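Local atomic coordinates of acyl-coenzyme A oxidase acox-1.2 (PDB entry 5K3J), a protein that catalyses the FAD-dependent desaturation of short ascaroside side chains carried on coenzyme A, the first step of their shortening by peroxisomal beta-oxidation. Residues A[86-89]-A[95-98]; A[47-52]-A[100-105]; A[202-207]-A[268-273]; A[120-125]-A[133-138]; A[642-647]-A[651-656]. All coordinates share one frame; numbering follows the deposited sequence.

How the contacts relate
Contacts 1 and 2 sit side by side in the N-terminal helical region and both use helix 93-103, and they touch where Leu87 CD2 lies 3.6 Å from Ala48 CB. Contact 1 is partly buried and turns on a carboxylate gripping a backbone N-H, whereas contact 2 is buried and mostly apolar. Contact 4, a helical hairpin of the same region, is also buried and apolar. Its nearest atoms are about 7 Å from contact 3, where aliphatic tips fill the space between a sheet strand and a short hairpin. Contact 5 stands apart, partly buried on the C-terminal helix, with one backbone hydrogen bond at its heart and the second subunit as neighbour.

Contact 1 of 5, residues A[86-89]-A[95-98]; sequences QLID and ESLH
Ile88 and Glu95 are the closest backbone pair, their CA atoms 6.4 Å apart, where a chain leaving helix 84-87 passes the early part of helix 93-103. At Ile88 the backbone opens into an extended conformation, which presents the next N-H, that of Asp89, to the neighbouring helix. Glu95 takes it up: Asp89 N donates to Glu95 OE1 over 3.0 Å, nearly straight at 171°, and approaches almost end-on to the CD-OE1 bond. Glu95 can reach this far because its chain runs extended beyond CG (chi2 -169°), sliding past Ile88 in the opposite direction. These helices belong to the N-terminal all-helical region of the acyl-CoA oxidase fold, and helix 36-49 covers them: its Arg41 forms a salt bridge with Glu95 OE2 and also binds Leu87 O. A glutamine here would probably leave Arg41 without its opposite charge. Ile88 is buried, with CG2 against Glu95 CB and CD1 against Ser96, so a branched aliphatic residue covers both. Ile88 CD1 rests 3.6 Å from Ser96 CA and 3.8 Å from Ser96 CB; the small serine side chain is compatible with a methyl lying over the helix backbone.

Contact 2 of 5, residues A[47-52]-A[100-105]; sequences DAVSKI and HREVIG
Val49 meets Glu102 and Val103 across this contact, and its side chain can be followed atom by atom. CB already lies 3.9 Å from Glu102 OE1. From there the two methyls diverge: CG1, anti to the backbone N (chi1 161°), lies 3.9 Å from both Glu102 OE1 and Val103 CG2, while CG2 is also 3.9 Å from Val103 CG2. One methyl of Val103 therefore faces both branches of Val49, and the two side chains meet at a slant. Valines are short enough for this, with the CA atoms of the pair 7.8 Å apart. Glu102 comes from the opposite direction, its CG anti to the backbone N (chi1 173°), and the extended chain carries OE1 to Val49. OE1 lies beside CB and CG1 of that valine, while OE2 is hydrogen-bonded to Ser611 and to Thr46. Past Val49 the chain makes a type I beta turn to Ile52, closed by Ile52 N to Val49 O at 2.9 Å. Past Val103 it reaches Gly105, whose positive phi suits a residue without a side chain. The contact thus joins the C-terminal ends of helix 36-49 and helix 93-103. Helix 612-615 packs beside them, with Met613 touching both Val49 and Glu102, and Lys76 of helix 66-82 binds Val103 O.

Contact 3 of 5, residues A[202-207]-A[268-273]; sequences AELIIK and CKVEAD
Leu204 and Ile206 converge on Val270 because their torsions send a methyl outward from the chain of 202-207. Leu204 has CG anti to the backbone N (chi1 178°) and CD2 continuing the side chain outward, and Ile206 has CG1 anti to the carbonyl carbon with CD1 likewise outermost (chi2 163°). The methyl that answers them is Val270 CG2. The approach is tip to tip in both cases: Ile206 CD1 comes to 3.9 Å from Val270 CG2, and Leu204 CD2 to 4.1 Å from the same atom. Two residues apart on an extended chain, Leu204 and Ile206 lie on the same side of it, which lets both address a single valine. The backbones stay well separated, with the CA atoms of Ile206 and Val270 9.2 Å apart, and no hydrogen bond links the segments. This is packing of one sheet element against another in the central beta domain of the acyl-CoA oxidase fold. Strand 197-205 lies between strands 164-168 (parallel) and 210-219 (antiparallel), while strand 269-270 forms a small antiparallel pair with strand 276-277. Tyr276 of that partner strand touches Leu204, Ile206 and Val270 alike and adds to the cluster. The contact is purely apolar, with no polar group to satisfy, and valine, beta-branched and favourable in strands, presents one methyl to both partners. Its backbone is held as well, Val270 O accepting from Arg260.

Contact 4 of 5, residues A[120-125]-A[133-138]; sequences PTLQSQ and KWLERA
Leu122 and Leu135 carry the apolar part of this contact, their CA atoms the nearest pair at 6.3 Å. Leu135 CD1 lies 4.0 Å from Leu122 CB, and Leu122 CD1 reaches across, 4.3 Å from Trp134 CB. Leu135 gets there with CG anti to its backbone N (chi1 -179°), which directs its fork at the facing helix. The axes of segments 120-125 and 133-138 approach to 9.8 Å, and a leucine suits each place, long enough to cross that distance and free of polar atoms. The mixed part is Gln123, whose extended chain crosses Leu135 at about a right angle: its CG lies 3.8 Å from Leu135 CD2, so the aliphatic stem of the glutamine does the packing. No hydrogen bond joins residues 120-125 to 133-138. Within 120-125, Ser124 OG donates to Pro120 O at 3.0 Å, in the carbonyl plane and on a lone pair, one turn after the kink at Pro120; Pro120 O accepts a second bond, from Ser124 N. Met217 of strand 210-219 covers both Leu122 and Trp134, and Arg137 packs on Lys660 of the second subunit. The two segments run 148° apart in direction, and their parent helices 112-125 and 128-139 form an antiparallel helical hairpin of the N-terminal region, leading on to Tyr147 of the FAD site shared between subunits, about 9 Å from Leu122 between side chains.

Contact 5 of 5, residues A[642-647]-A[651-656]; sequences ADVLPS and YLKPMM
Val644 and Lys653 are the first to meet along segment 642-647, though loosely: Val644 CG1 is 4.5 Å from Lys653 NZ, a methyl beside an ammonium group whose stronger partner is Glu649, with which it forms a salt bridge. Leu645 then holds the N-cap position. Pro646 fits the start of helix 646-661 because backbone nitrogens of the first helical turn have no acceptor within the helix, so proline's lack of an N-H costs nothing. Ser647 gives the heart of the contact through its backbone. Its O accepts from Tyr651 N at 3.0 Å, the four-residue step of an alpha-helix, but the bond is bent, with an N-H...O angle of 142°, and the donor stands above the carbonyl plane, not on a lone pair. Ser647 O also lies at the edge of the Tyr651 ring, near its plane, 3.5 Å from Tyr651 CD2. Tyr651 turns its ring this way with CG anti to the carbonyl carbon (chi1 -66°). Further on, the helix is kinked at Pro654, whose nitrogen carries no hydrogen. In the second subunit, Thr74 packs on Tyr651. The segments are thus linked mainly by a single bent i to i+4 backbone bond, while Lys653 NZ and Ala642 O find polar partners in Thr225 O and Lys193 of the second subunit, consistent with a role of this end in the dimer interface.

Contact 1 of 5, residues A[86-89]-A[95-98]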
# COMPACT_ATOMS: atom_id res chain seq x y z
N GLN A 86 22.87 -10.49 29.13
CA GLN A 86 22.06 -11.28 30.04
C GLN A 86 21.10 -12.16 29.25
O GLN A 86 20.96 -13.36 29.51
CB GLN A 86 21.25 -10.39 30.98
CG GLN A 86 22.05 -9.42 31.82
CD GLN A 86 21.17 -8.75 32.85
OE1 GLN A 86 20.12 -9.28 33.24
NE2 GLN A 86 21.58 -7.57 33.30
N LEU A 87 20.45 -11.55 28.27
CA LEU A 87 19.29 -12.13 27.61
C LEU A 87 19.62 -13.09 26.48
O LEU A 87 18.90 -14.07 26.27
CB LEU A 87 18.39 -11.01 27.08
CG LEU A 87 17.81 -10.07 28.15
CD1 LEU A 87 17.29 -8.77 27.54
CD2 LEU A 87 16.71 -10.77 28.93
N ILE A 88 20.69 -12.82 25.73
CA ILE A 88 21.04 -13.68 24.59
C ILE A 88 22.53 -13.93 24.38
O ILE A 88 23.38 -13.36 25.06
CB ILE A 88 20.52 -13.11 23.25
CG1 ILE A 88 21.24 -11.79 22.93
CG2 ILE A 88 19.01 -12.94 23.25
CD1 ILE A 88 21.03 -11.33 21.50
N ASP A 89 22.81 -14.78 23.40
CA ASP A 89 24.15 -14.96 22.85
C ASP A 89 24.38 -13.87 21.82
O ASP A 89 23.81 -13.91 20.73
CB ASP A 89 24.30 -16.36 22.24
CG ASP A 89 25.65 -16.59 21.60
OD1 ASP A 89 26.60 -15.85 21.90
OD2 ASP A 89 25.76 -17.54 20.79
N GLU A 95 18.95 -15.11 17.54
CA GLU A 95 18.45 -14.61 18.82
C GLU A 95 18.39 -13.09 18.86
O GLU A 95 17.45 -12.52 19.40
CB GLU A 95 19.32 -15.13 19.97
CG GLU A 95 19.10 -16.60 20.29
CD GLU A 95 19.77 -17.01 21.59
OE1 GLU A 95 20.41 -16.15 22.22
OE2 GLU A 95 19.67 -18.20 21.97
N SER A 96 19.40 -12.44 18.27
CA SER A 96 19.47 -10.98 18.31
C SER A 96 18.33 -10.36 17.51
O SER A 96 17.79 -9.32 17.89
CB SER A 96 20.82 -10.49 17.77
OG SER A 96 21.07 -9.16 18.18
N LEU A 97 17.97 -11.01 16.41
CA LEU A 97 16.85 -10.57 15.59
C LEU A 97 15.53 -10.69 16.33
O LEU A 97 14.68 -9.81 16.22
CB LEU A 97 16.79 -11.36 14.28
CG LEU A 97 17.81 -10.97 13.21
CD1 LEU A 97 17.47 -11.62 11.88
CD2 LEU A 97 17.94 -9.45 13.08
N HIS A 98 15.35 -11.77 17.09
CA HIS A 98 14.14 -11.94 17.87
C HIS A 98 14.05 -10.87 18.95
O HIS A 98 13.00 -10.26 19.16
CB HIS A 98 14.07 -13.32 18.52
CG HIS A 98 12.95 -13.46 19.51
ND1 HIS A 98 11.65 -13.73 19.14
CD2 HIS A 98 12.94 -13.33 20.86
CE1 HIS A 98 10.89 -13.78 20.22
NE2 HIS A 98 11.65 -13.55 21.27

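Contact 2 of 5, residues A[47-52]-A[100-105]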
# COMPACT_ATOMS: atom_id res chain seq x y z
N ASP A 47 9.99 -14.11 27.74
CA ASP A 47 9.67 -14.23 29.15
C ASP A 47 10.60 -13.36 29.99
O ASP A 47 10.15 -12.63 30.87
CB ASP A 47 9.77 -15.69 29.60
CG ASP A 47 9.38 -15.87 31.06
OD1 ASP A 47 8.64 -15.02 31.59
OD2 ASP A 47 9.82 -16.87 31.66
N ALA A 48 11.89 -13.47 29.71
CA ALA A 48 12.91 -12.73 30.44
C ALA A 48 12.80 -11.24 30.16
O ALA A 48 13.11 -10.42 31.03
CB ALA A 48 14.30 -13.23 30.08
N VAL A 49 12.37 -10.89 28.95
CA VAL A 49 12.16 -9.50 28.59
C VAL A 49 10.97 -8.93 29.36
O VAL A 49 11.03 -7.81 29.87
CB VAL A 49 11.94 -9.35 27.06
CG1 VAL A 49 11.27 -8.02 26.76
CG2 VAL A 49 13.26 -9.45 26.32
N SER A 50 9.90 -9.72 29.47
CA SER A 50 8.68 -9.28 30.14
C SER A 50 8.88 -8.93 31.62
O SER A 50 8.02 -8.29 32.23
CB SER A 50 7.61 -10.36 30.03
OG SER A 50 8.04 -11.58 30.60
N LYS A 51 10.01 -9.33 32.20
CA LYS A 51 10.28 -9.07 33.61
C LYS A 51 10.95 -7.70 33.78
O LYS A 51 10.99 -7.16 34.89
CB LYS A 51 11.16 -10.17 34.21
CG LYS A 51 12.64 -9.82 34.23
CD LYS A 51 13.53 -11.05 34.23
CE LYS A 51 15.00 -10.63 34.21
NZ LYS A 51 15.91 -11.74 33.84
N ILE A 52 11.46 -7.16 32.68
CA ILE A 52 12.18 -5.90 32.70
C ILE A 52 11.28 -4.76 32.21
O ILE A 52 10.99 -4.65 31.02
CB ILE A 52 13.44 -5.96 31.82
CG1 ILE A 52 14.22 -7.25 32.12
CG2 ILE A 52 14.30 -4.72 32.02
CD1 ILE A 52 15.07 -7.74 30.97
N HIS A 100 15.45 -7.87 19.09
CA HIS A 100 15.27 -6.52 18.58
C HIS A 100 13.92 -6.35 17.89
O HIS A 100 13.27 -5.31 18.05
CB HIS A 100 16.41 -6.16 17.62
CG HIS A 100 17.71 -5.91 18.30
ND1 HIS A 100 18.57 -6.93 18.68
CD2 HIS A 100 18.30 -4.76 18.70
CE1 HIS A 100 19.63 -6.41 19.27
NE2 HIS A 100 19.50 -5.10 19.29
N ARG A 101 13.47 -7.36 17.15
CA ARG A 101 12.16 -7.30 16.51
C ARG A 101 11.06 -7.19 17.55
O ARG A 101 10.01 -6.60 17.29
CB ARG A 101 11.91 -8.53 15.64
CG ARG A 101 12.58 -8.52 14.27
CD ARG A 101 12.28 -9.82 13.53
NE ARG A 101 12.96 -9.92 12.24
CZ ARG A 101 13.31 -11.07 11.69
NH1 ARG A 101 13.06 -12.21 12.32
NH2 ARG A 101 13.93 -11.10 10.51
N GLU A 102 11.30 -7.75 18.73
CA GLU A 102 10.31 -7.69 19.80
C GLU A 102 10.45 -6.44 20.65
O GLU A 102 9.51 -5.65 20.75
CB GLU A 102 10.41 -8.92 20.71
CG GLU A 102 9.51 -8.81 21.93
CD GLU A 102 9.38 -10.13 22.68
OE1 GLU A 102 9.83 -10.19 23.85
OE2 GLU A 102 8.83 -11.09 22.11
N VAL A 103 11.62 -6.25 21.26
CA VAL A 103 11.83 -5.11 22.15
C VAL A 103 11.80 -3.79 21.38
O VAL A 103 10.99 -2.91 21.67
CB VAL A 103 13.17 -5.22 22.90
CG1 VAL A 103 13.38 -3.99 23.77
CG2 VAL A 103 13.19 -6.48 23.74
N ILE A 104 12.69 -3.64 20.40
CA ILE A 104 12.75 -2.40 19.64
C ILE A 104 11.57 -2.25 18.67
O ILE A 104 10.78 -1.31 18.78
CB ILE A 104 14.06 -2.28 18.84
CG1 ILE A 104 15.27 -2.44 19.77
CG2 ILE A 104 14.14 -0.93 18.14
CD1 ILE A 104 15.47 -1.30 20.76
N GLY A 105 11.47 -3.17 17.72
CA GLY A 105 10.43 -3.09 16.71
C GLY A 105 11.00 -2.89 15.32
O GLY A 105 12.21 -3.07 15.10

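Contact 3 of 5, residues A[202-207]-A[268-273]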
# COMPACT_ATOMS: atom_id res chain seq x y z
N ALA A 202 32.72 4.49 -3.10
CA ALA A 202 33.19 5.53 -4.01
C ALA A 202 33.93 4.95 -5.21
O ALA A 202 34.48 3.86 -5.14
CB ALA A 202 34.09 6.51 -3.27
N GLU A 203 33.93 5.69 -6.31
CA GLU A 203 34.64 5.29 -7.50
C GLU A 203 36.15 5.42 -7.29
O GLU A 203 36.64 6.49 -6.91
CB GLU A 203 34.20 6.14 -8.69
CG GLU A 203 34.81 5.74 -10.01
CD GLU A 203 34.25 4.44 -10.55
OE1 GLU A 203 33.09 4.12 -10.23
OE2 GLU A 203 34.97 3.74 -11.29
N LEU A 204 36.88 4.34 -7.52
CA LEU A 204 38.32 4.31 -7.25
C LEU A 204 39.13 4.88 -8.41
O LEU A 204 39.01 4.43 -9.55
CB LEU A 204 38.78 2.88 -6.94
CG LEU A 204 40.27 2.71 -6.69
CD1 LEU A 204 40.78 3.68 -5.63
CD2 LEU A 204 40.58 1.27 -6.30
N ILE A 205 39.95 5.88 -8.10
CA ILE A 205 40.76 6.55 -9.11
C ILE A 205 42.25 6.52 -8.76
O ILE A 205 42.66 6.99 -7.70
CB ILE A 205 40.33 8.02 -9.29
CG1 ILE A 205 38.85 8.11 -9.67
CG2 ILE A 205 41.19 8.71 -10.33
CD1 ILE A 205 38.32 9.53 -9.75
N ILE A 206 43.05 5.96 -9.66
CA ILE A 206 44.50 5.87 -9.45
C ILE A 206 45.23 6.53 -10.62
O ILE A 206 45.35 5.94 -11.70
CB ILE A 206 44.94 4.39 -9.28
CG1 ILE A 206 44.45 3.86 -7.93
CG2 ILE A 206 46.45 4.25 -9.39
CD1 ILE A 206 44.47 2.35 -7.82
N LYS A 207 45.71 7.75 -10.39
CA LYS A 207 46.34 8.61 -11.40
C LYS A 207 45.65 8.47 -12.75
O LYS A 207 46.21 7.89 -13.69
CB LYS A 207 47.84 8.30 -11.51
CG LYS A 207 48.58 8.33 -10.18
CD LYS A 207 48.42 9.66 -9.46
CE LYS A 207 49.13 9.67 -8.11
NZ LYS A 207 48.99 10.98 -7.41
N CYS A 268 40.76 -7.50 -2.80
CA CYS A 268 41.50 -6.52 -3.60
C CYS A 268 42.55 -5.75 -2.80
O CYS A 268 42.59 -5.82 -1.57
CB CYS A 268 40.54 -5.52 -4.25
SG CYS A 268 40.36 -3.95 -3.37
N LYS A 269 43.41 -5.02 -3.50
CA LYS A 269 44.48 -4.25 -2.88
C LYS A 269 44.83 -2.96 -3.61
O LYS A 269 44.68 -2.85 -4.83
CB LYS A 269 45.76 -5.08 -2.79
CG LYS A 269 45.77 -6.16 -1.73
CD LYS A 269 47.16 -6.73 -1.61
CE LYS A 269 47.14 -8.13 -1.02
NZ LYS A 269 48.48 -8.77 -1.12
N VAL A 270 45.31 -1.98 -2.85
CA VAL A 270 46.03 -0.83 -3.39
C VAL A 270 47.31 -0.65 -2.58
O VAL A 270 47.26 -0.34 -1.40
CB VAL A 270 45.21 0.47 -3.35
CG1 VAL A 270 46.11 1.68 -3.54
CG2 VAL A 270 44.10 0.44 -4.40
N GLU A 271 48.46 -0.88 -3.22
CA GLU A 271 49.74 -0.77 -2.53
C GLU A 271 50.17 0.69 -2.40
O GLU A 271 49.67 1.55 -3.13
CB GLU A 271 50.82 -1.57 -3.27
CG GLU A 271 50.46 -3.02 -3.54
CD GLU A 271 50.86 -3.95 -2.40
OE1 GLU A 271 51.45 -5.01 -2.70
OE2 GLU A 271 50.59 -3.62 -1.23
N ALA A 272 51.10 0.95 -1.49
CA ALA A 272 51.56 2.31 -1.19
C ALA A 272 52.07 3.04 -2.44
O ALA A 272 52.04 4.27 -2.50
CB ALA A 272 52.65 2.27 -0.13
N ASP A 273 52.54 2.28 -3.43
CA ASP A 273 53.03 2.87 -4.67
C ASP A 273 51.91 3.07 -5.69
O ASP A 273 52.15 3.56 -6.79
CB ASP A 273 54.13 2.01 -5.28
CG ASP A 273 53.72 0.56 -5.46
OD1 ASP A 273 52.52 0.25 -5.30
OD2 ASP A 273 54.60 -0.28 -5.76

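Contact 4 of 5, residues A[120-125]-A[133-138]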
# COMPACT_ATOMS: atom_id res chain seq x y z
N PRO A 120 28.16 -6.81 8.51
CA PRO A 120 28.36 -7.87 7.50
C PRO A 120 29.31 -7.50 6.36
O PRO A 120 29.86 -8.41 5.74
CB PRO A 120 26.94 -8.09 6.96
CG PRO A 120 26.06 -7.69 8.07
CD PRO A 120 26.73 -6.52 8.70
N THR A 121 29.51 -6.21 6.09
CA THR A 121 30.42 -5.79 5.03
C THR A 121 31.86 -5.88 5.52
O THR A 121 32.76 -6.26 4.77
CB THR A 121 30.12 -4.36 4.53
OG1 THR A 121 28.93 -4.36 3.74
CG2 THR A 121 31.27 -3.82 3.68
N LEU A 122 32.09 -5.54 6.78
CA LEU A 122 33.41 -5.67 7.38
C LEU A 122 33.82 -7.14 7.40
O LEU A 122 34.98 -7.47 7.16
CB LEU A 122 33.43 -5.10 8.80
CG LEU A 122 33.41 -3.58 8.94
CD1 LEU A 122 33.22 -3.19 10.40
CD2 LEU A 122 34.68 -2.97 8.37
N GLN A 123 32.85 -8.01 7.67
CA GLN A 123 33.10 -9.45 7.72
C GLN A 123 33.52 -10.00 6.37
O GLN A 123 34.41 -10.85 6.29
CB GLN A 123 31.84 -10.18 8.21
CG GLN A 123 31.53 -9.95 9.68
CD GLN A 123 30.19 -10.52 10.09
OE1 GLN A 123 29.21 -10.43 9.35
NE2 GLN A 123 30.14 -11.11 11.27
N SER A 124 32.90 -9.51 5.31
CA SER A 124 33.10 -10.07 3.98
C SER A 124 34.11 -9.30 3.13
O SER A 124 34.57 -9.81 2.10
CB SER A 124 31.76 -10.14 3.23
OG SER A 124 31.17 -8.85 3.11
N GLN A 125 34.47 -8.09 3.54
CA GLN A 125 35.27 -7.23 2.67
C GLN A 125 36.50 -6.59 3.33
O GLN A 125 37.31 -5.97 2.64
CB GLN A 125 34.39 -6.12 2.08
CG GLN A 125 33.09 -6.61 1.43
CD GLN A 125 33.32 -7.30 0.10
OE1 GLN A 125 34.37 -7.15 -0.52
NE2 GLN A 125 32.33 -8.06 -0.35
N LYS A 133 40.82 -3.98 13.79
CA LYS A 133 40.78 -2.57 14.12
C LYS A 133 39.36 -2.05 14.32
O LYS A 133 39.14 -1.09 15.06
CB LYS A 133 41.47 -1.76 13.03
CG LYS A 133 41.97 -0.39 13.47
CD LYS A 133 42.45 0.42 12.27
CE LYS A 133 43.48 -0.35 11.45
NZ LYS A 133 43.76 0.33 10.15
N TRP A 134 38.38 -2.68 13.67
CA TRP A 134 37.01 -2.16 13.74
C TRP A 134 35.93 -3.20 14.05
O TRP A 134 35.01 -2.92 14.82
CB TRP A 134 36.64 -1.46 12.43
CG TRP A 134 37.47 -0.27 12.09
CD1 TRP A 134 37.67 0.84 12.86
CD2 TRP A 134 38.21 -0.06 10.88
NE1 TRP A 134 38.49 1.73 12.21
CE2 TRP A 134 38.84 1.21 10.99
CE3 TRP A 134 38.41 -0.80 9.72
CZ2 TRP A 134 39.64 1.72 9.99
CZ3 TRP A 134 39.21 -0.28 8.72
CH2 TRP A 134 39.82 0.97 8.86
N LEU A 135 36.02 -4.38 13.44
CA LEU A 135 34.92 -5.34 13.48
C LEU A 135 34.51 -5.75 14.90
O LEU A 135 33.33 -5.95 15.17
CB LEU A 135 35.26 -6.59 12.67
CG LEU A 135 34.18 -7.67 12.60
CD1 LEU A 135 32.83 -7.08 12.18
CD2 LEU A 135 34.59 -8.78 11.65
N GLU A 136 35.47 -5.86 15.81
CA GLU A 136 35.11 -6.17 17.18
C GLU A 136 34.63 -4.92 17.89
O GLU A 136 33.82 -5.00 18.81
CB GLU A 136 36.27 -6.82 17.93
CG GLU A 136 35.85 -7.53 19.22
CD GLU A 136 34.65 -8.46 19.04
OE1 GLU A 136 34.53 -9.10 17.96
OE2 GLU A 136 33.82 -8.55 19.97
N ARG A 137 35.12 -3.76 17.47
CA ARG A 137 34.63 -2.50 18.02
C ARG A 137 33.16 -2.30 17.65
O ARG A 137 32.37 -1.80 18.45
CB ARG A 137 35.45 -1.32 17.51
CG ARG A 137 36.85 -1.23 18.09
CD ARG A 137 37.38 0.20 17.96
NE ARG A 137 36.68 1.12 18.84
CZ ARG A 137 36.69 2.44 18.71
NH1 ARG A 137 37.36 3.01 17.70
NH2 ARG A 137 36.02 3.21 19.57
N ALA A 138 32.81 -2.70 16.44
CA ALA A 138 31.43 -2.65 15.97
C ALA A 138 30.54 -3.57 16.79
O ALA A 138 29.46 -3.18 17.23
CB ALA A 138 31.36 -3.01 14.50

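Contact 5 of 5, residues A[642-647]-A[651-656]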
# COMPACT_ATOMS: atom_id res chain seq x y z
N ALA A 642 -7.79 17.16 25.87
CA ALA A 642 -8.74 18.19 26.24
C ALA A 642 -10.08 17.94 25.54
O ALA A 642 -10.13 17.31 24.48
CB ALA A 642 -8.21 19.57 25.88
N ASP A 643 -11.16 18.42 26.14
CA ASP A 643 -12.49 18.25 25.57
C ASP A 643 -12.68 19.24 24.43
O ASP A 643 -13.10 18.85 23.33
CB ASP A 643 -13.55 18.44 26.65
CG ASP A 643 -14.92 17.97 26.20
OD1 ASP A 643 -14.99 17.14 25.28
OD2 ASP A 643 -15.92 18.44 26.79
N VAL A 644 -12.37 20.50 24.68
CA VAL A 644 -12.42 21.53 23.65
C VAL A 644 -11.01 21.82 23.17
O VAL A 644 -10.19 22.36 23.92
CB VAL A 644 -13.07 22.82 24.15
CG1 VAL A 644 -13.05 23.88 23.07
CG2 VAL A 644 -14.49 22.56 24.63
N LEU A 645 -10.73 21.46 21.92
CA LEU A 645 -9.42 21.68 21.34
C LEU A 645 -9.05 23.16 21.29
O LEU A 645 -9.89 23.99 20.93
CB LEU A 645 -9.35 21.09 19.92
CG LEU A 645 -9.46 19.57 19.77
CD1 LEU A 645 -9.32 19.16 18.32
CD2 LEU A 645 -8.41 18.87 20.62
N PRO A 646 -7.81 23.48 21.66
CA PRO A 646 -7.21 24.81 21.53
C PRO A 646 -7.46 25.41 20.14
O PRO A 646 -7.73 26.60 20.02
CB PRO A 646 -5.72 24.53 21.75
CG PRO A 646 -5.71 23.38 22.71
CD PRO A 646 -6.91 22.54 22.37
N SER A 647 -7.38 24.57 19.12
CA SER A 647 -7.60 25.03 17.75
C SER A 647 -9.08 25.30 17.45
O SER A 647 -9.40 26.07 16.54
CB SER A 647 -7.06 24.01 16.75
OG SER A 647 -7.69 22.75 16.91
N TYR A 651 -10.02 28.98 16.34
CA TYR A 651 -10.43 29.15 14.95
C TYR A 651 -11.91 28.86 14.68
O TYR A 651 -12.58 29.63 14.00
CB TYR A 651 -9.58 28.27 14.02
CG TYR A 651 -8.12 28.64 13.93
CD1 TYR A 651 -7.71 29.80 13.30
CD2 TYR A 651 -7.14 27.80 14.46
CE1 TYR A 651 -6.37 30.14 13.22
CE2 TYR A 651 -5.80 28.13 14.39
CZ TYR A 651 -5.42 29.30 13.76
OH TYR A 651 -4.09 29.63 13.67
N LEU A 652 -12.40 27.72 15.17
CA LEU A 652 -13.73 27.27 14.80
C LEU A 652 -14.84 28.07 15.47
O LEU A 652 -15.89 28.30 14.87
CB LEU A 652 -13.90 25.78 15.12
CG LEU A 652 -13.23 24.82 14.15
CD1 LEU A 652 -13.74 23.40 14.35
CD2 LEU A 652 -13.43 25.26 12.70
N LYS A 653 -14.62 28.48 16.72
CA LYS A 653 -15.61 29.28 17.44
C LYS A 653 -15.78 30.66 16.80
O LYS A 653 -16.91 31.05 16.50
CB LYS A 653 -15.23 29.40 18.93
CG LYS A 653 -15.24 28.07 19.68
CD LYS A 653 -16.38 28.02 20.69
CE LYS A 653 -15.99 28.69 22.00
NZ LYS A 653 -15.25 27.78 22.91
N PRO A 654 -14.68 31.41 16.57
CA PRO A 654 -14.87 32.72 15.94
C PRO A 654 -15.41 32.63 14.51
O PRO A 654 -16.17 33.50 14.08
CB PRO A 654 -13.46 33.32 15.94
CG PRO A 654 -12.72 32.58 16.98
CD PRO A 654 -13.26 31.19 16.92
N MET A 655 -15.02 31.58 13.79
CA MET A 655 -15.52 31.35 12.44
C MET A 655 -17.04 31.20 12.45
O MET A 655 -17.74 31.79 11.63
CB MET A 655 -14.87 30.11 11.84
CG MET A 655 -15.40 29.74 10.47
SD MET A 655 -15.25 27.98 10.16
CE MET A 655 -16.20 27.35 11.53
N MET A 656 -17.54 30.40 13.39
CA MET A 656 -18.97 30.09 13.47
C MET A 656 -19.80 31.31 13.84
O MET A 656 -20.85 31.55 13.25
CB MET A 656 -19.21 28.97 14.49
CG MET A 656 -18.94 27.58 13.96
SD MET A 656 -18.95 26.37 15.29
CE MET A 656 -19.84 25.02 14.53